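Local coordinates for Phi class glutathione transferase GSTF1 (Populus tremula x Populus tremuloides, PDB 4RI6), which probably conjugates glutathione to electrophilic substrates, releasing a halide from organic halides, as a detoxifying phi-class glutathione transferase, at residues 13-18 / 67-72. Numbering follows the deposited sequence.
Sequences STAVSR and FESRAI. With GSH (glutathione), chain C.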
loop_
_atom_site.group_PDB
_atom_site.type_symbol
_atom_site.label_atom_id
_atom_site.label_comp_id
_atom_site.label_asym_id
_atom_site.label_seq_id
_atom_site.Cartn_x
_atom_site.Cartn_y
_atom_site.Cartn_z
ATOM N N SER A 13 3.903 -18.000 -4.170
ATOM C CA SER A 13 4.053 -16.673 -3.583
ATOM C C SER A 13 2.719 -15.930 -3.544
ATOM O O SER A 13 1.981 -15.889 -4.520
ATOM C CB SER A 13 5.076 -15.839 -4.373
ATOM O OG SER A 13 4.771 -14.440 -4.288
ATOM N N THR A 14 2.433 -15.306 -2.418
ATOM C CA THR A 14 1.177 -14.567 -2.280
ATOM C C THR A 14 1.101 -13.398 -3.241
ATOM O O THR A 14 0.064 -13.168 -3.849
ATOM C CB THR A 14 0.995 -14.051 -0.857
ATOM O OG1 THR A 14 2.182 -13.359 -0.460
ATOM C CG2 THR A 14 0.745 -15.200 0.096
ATOM N N ALA A 15 2.202 -12.656 -3.369
ATOM C CA ALA A 15 2.216 -11.511 -4.267
ATOM C C ALA A 15 2.118 -11.928 -5.735
ATOM O O ALA A 15 1.460 -11.270 -6.529
ATOM C CB ALA A 15 3.463 -10.668 -4.025
ATOM N N VAL A 16 2.779 -13.013 -6.114
ATOM C CA VAL A 16 2.579 -13.556 -7.462
ATOM C C VAL A 16 1.108 -13.970 -7.674
ATOM O O VAL A 16 0.517 -13.706 -8.714
ATOM C CB VAL A 16 3.503 -14.784 -7.730
ATOM C CG1 VAL A 16 3.183 -15.427 -9.090
ATOM C CG2 VAL A 16 4.990 -14.374 -7.658
ATOM N N SER A 17 0.531 -14.633 -6.683
ATOM C CA SER A 17 -0.855 -15.094 -6.767
ATOM C C SER A 17 -1.835 -13.948 -6.985
ATOM O O SER A 17 -2.812 -14.082 -7.721
ATOM C CB SER A 17 -1.240 -15.872 -5.496
ATOM O OG SER A 17 -0.626 -17.151 -5.491
ATOM N N ARG A 18 -1.572 -12.824 -6.337
ATOM C CA ARG A 18 -2.372 -11.624 -6.521
ATOM C C ARG A 18 -2.360 -11.208 -7.985
ATOM O O ARG A 18 -3.397 -10.905 -8.567
ATOM C CB ARG A 18 -1.849 -10.498 -5.628
ATOM C CG ARG A 18 -2.596 -9.190 -5.781
ATOM C CD ARG A 18 -2.055 -8.082 -4.860
ATOM N NE ARG A 18 -2.330 -8.466 -3.491
ATOM C CZ ARG A 18 -1.458 -8.972 -2.633
ATOM N NH1 ARG A 18 -0.174 -9.114 -2.946
ATOM N NH2 ARG A 18 -1.891 -9.339 -1.443
ATOM N N PHE A 67 7.325 -3.551 -10.977
ATOM C CA PHE A 67 7.279 -4.392 -9.790
ATOM C C PHE A 67 6.238 -3.847 -8.798
ATOM O O PHE A 67 5.588 -2.841 -9.059
ATOM C CB PHE A 67 8.663 -4.517 -9.138
ATOM C CG PHE A 67 9.285 -3.206 -8.738
ATOM C CD1 PHE A 67 9.085 -2.675 -7.484
ATOM C CD2 PHE A 67 10.120 -2.527 -9.619
ATOM C CE1 PHE A 67 9.663 -1.484 -7.120
ATOM C CE2 PHE A 67 10.709 -1.333 -9.236
ATOM C CZ PHE A 67 10.465 -0.816 -7.984
ATOM N N GLU A 68 6.114 -4.547 -7.671
ATOM C CA GLU A 68 5.065 -4.391 -6.644
ATOM C C GLU A 68 3.723 -4.876 -7.178
ATOM O O GLU A 68 3.141 -4.303 -8.080
ATOM C CB GLU A 68 4.945 -2.956 -6.107
ATOM C CG GLU A 68 5.956 -2.682 -5.007
ATOM C CD GLU A 68 5.691 -3.471 -3.737
ATOM O OE1 GLU A 68 4.611 -4.090 -3.617
ATOM O OE2 GLU A 68 6.564 -3.463 -2.844
ATOM N N SER A 69 3.252 -5.954 -6.577
ATOM C CA SER A 69 2.050 -6.622 -7.054
ATOM C C SER A 69 0.844 -5.715 -7.253
ATOM O O SER A 69 0.169 -5.822 -8.269
ATOM C CB SER A 69 1.678 -7.783 -6.115
ATOM O OG SER A 69 1.370 -7.376 -4.790
ATOM N N ARG A 70 0.564 -4.810 -6.321
ATOM C CA ARG A 70 -0.631 -3.998 -6.458
ATOM C C ARG A 70 -0.474 -2.957 -7.572
ATOM O O ARG A 70 -1.454 -2.612 -8.213
ATOM C CB ARG A 70 -0.997 -3.346 -5.128
ATOM C CG ARG A 70 -1.417 -4.354 -4.086
ATOM C CD ARG A 70 -1.473 -3.770 -2.693
ATOM N NE ARG A 70 -1.650 -4.818 -1.671
ATOM C CZ ARG A 70 -0.664 -5.559 -1.171
ATOM N NH1 ARG A 70 0.598 -5.386 -1.567
ATOM N NH2 ARG A 70 -0.929 -6.465 -0.249
ATOM N N ALA A 71 0.753 -2.483 -7.814
ATOM C CA ALA A 71 1.025 -1.571 -8.931
ATOM C C ALA A 71 0.871 -2.295 -10.259
ATOM O O ALA A 71 0.264 -1.794 -11.203
ATOM C CB ALA A 71 2.441 -0.959 -8.814
ATOM N N ILE A 72 1.404 -3.502 -10.314
ATOM C CA ILE A 72 1.239 -4.335 -11.498
ATOM C C ILE A 72 -0.255 -4.541 -11.797
ATOM O O ILE A 72 -0.691 -4.443 -12.942
ATOM C CB ILE A 72 1.949 -5.693 -11.312
ATOM C CG1 ILE A 72 3.465 -5.470 -11.233
ATOM C CG2 ILE A 72 1.617 -6.649 -12.465
ATOM C CD1 ILE A 72 4.252 -6.656 -10.778
HETATM N N1 GSH C . 5.315 -5.724 -1.680
HETATM C CA1 GSH C . 5.747 -6.696 -2.668
HETATM C C1 GSH C . 4.715 -7.009 -3.733
HETATM O O11 GSH C . 3.555 -6.946 -3.379
HETATM O O12 GSH C . 5.030 -7.283 -4.915
HETATM C CB1 GSH C . 5.989 -7.923 -1.819
HETATM C CG1 GSH C . 6.962 -8.816 -2.528
HETATM C CD1 GSH C . 7.380 -9.927 -1.610
HETATM O OE1 GSH C . 7.619 -9.771 -0.429
HETATM N N2 GSH C . 7.486 -11.077 -2.238
HETATM C CA2 GSH C . 7.900 -12.323 -1.670
HETATM C C2 GSH C . 9.338 -12.530 -2.058
HETATM O O2 GSH C . 9.701 -12.137 -3.143
HETATM C CB2 GSH C . 6.946 -13.373 -2.253
HETATM S SG2 GSH C . 5.443 -13.567 -1.270
HETATM N N3 GSH C . 10.121 -13.151 -1.169
HETATM C CA3 GSH C . 11.502 -13.492 -1.439
HETATM C C3 GSH C . 12.467 -12.471 -0.899
HETATM O O31 GSH C . 12.018 -11.433 -0.368
HETATM O O32 GSH C . 13.687 -12.704 -1.005
#
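R18 and S69 meet where the N-terminal parts of helices 14-25 and 69-79 approach each other in the thioredoxin-like N-terminal domain, at the glutathione site. The polar link is a hydrogen bond from R18 NH1 to S69 OG, 3.0 Å long. At 141° it is bent, and the oxygen is tilted out of the guanidinium plane. S69 OG lies between its backbone N and carbonyl carbon, a position from which it also donates to O11 of the glutathione γ-glutamyl carboxylate at 2.6 Å. The other carboxylate oxygen, O12, takes the backbone N-H of S69 at 2.8 Å, so one residue at the helix start grips both oxygens. E68, at the N-cap position, holds the amino group: its OE1 accepts from glutathione N1 at 2.6 Å.

Stacking brings in R70. Its guanidinium lies on one face of that of R18, offset, with planes 25° apart and centres separated by 3.8 Å. The pairing of two cations is probably eased by D106, which forms a salt bridge with R70 NH2 and a weaker, long ion pair with R18 NH2, and by the nearby carboxylate of glutathione. S168 of helix 164-179 holds R18 NE, tying the pair to the C-terminal domain.

Van der Waals contact is slight: the carbonyl O of A15 touches S69 CB at 3.5 Å. At the cysteinyl part of the ligand, S13 caps helix 14-25 through an almost straight bond (176°) from V16 N to OG, and this same OG lies 3.2 Å from the glutathione sulfur SG2.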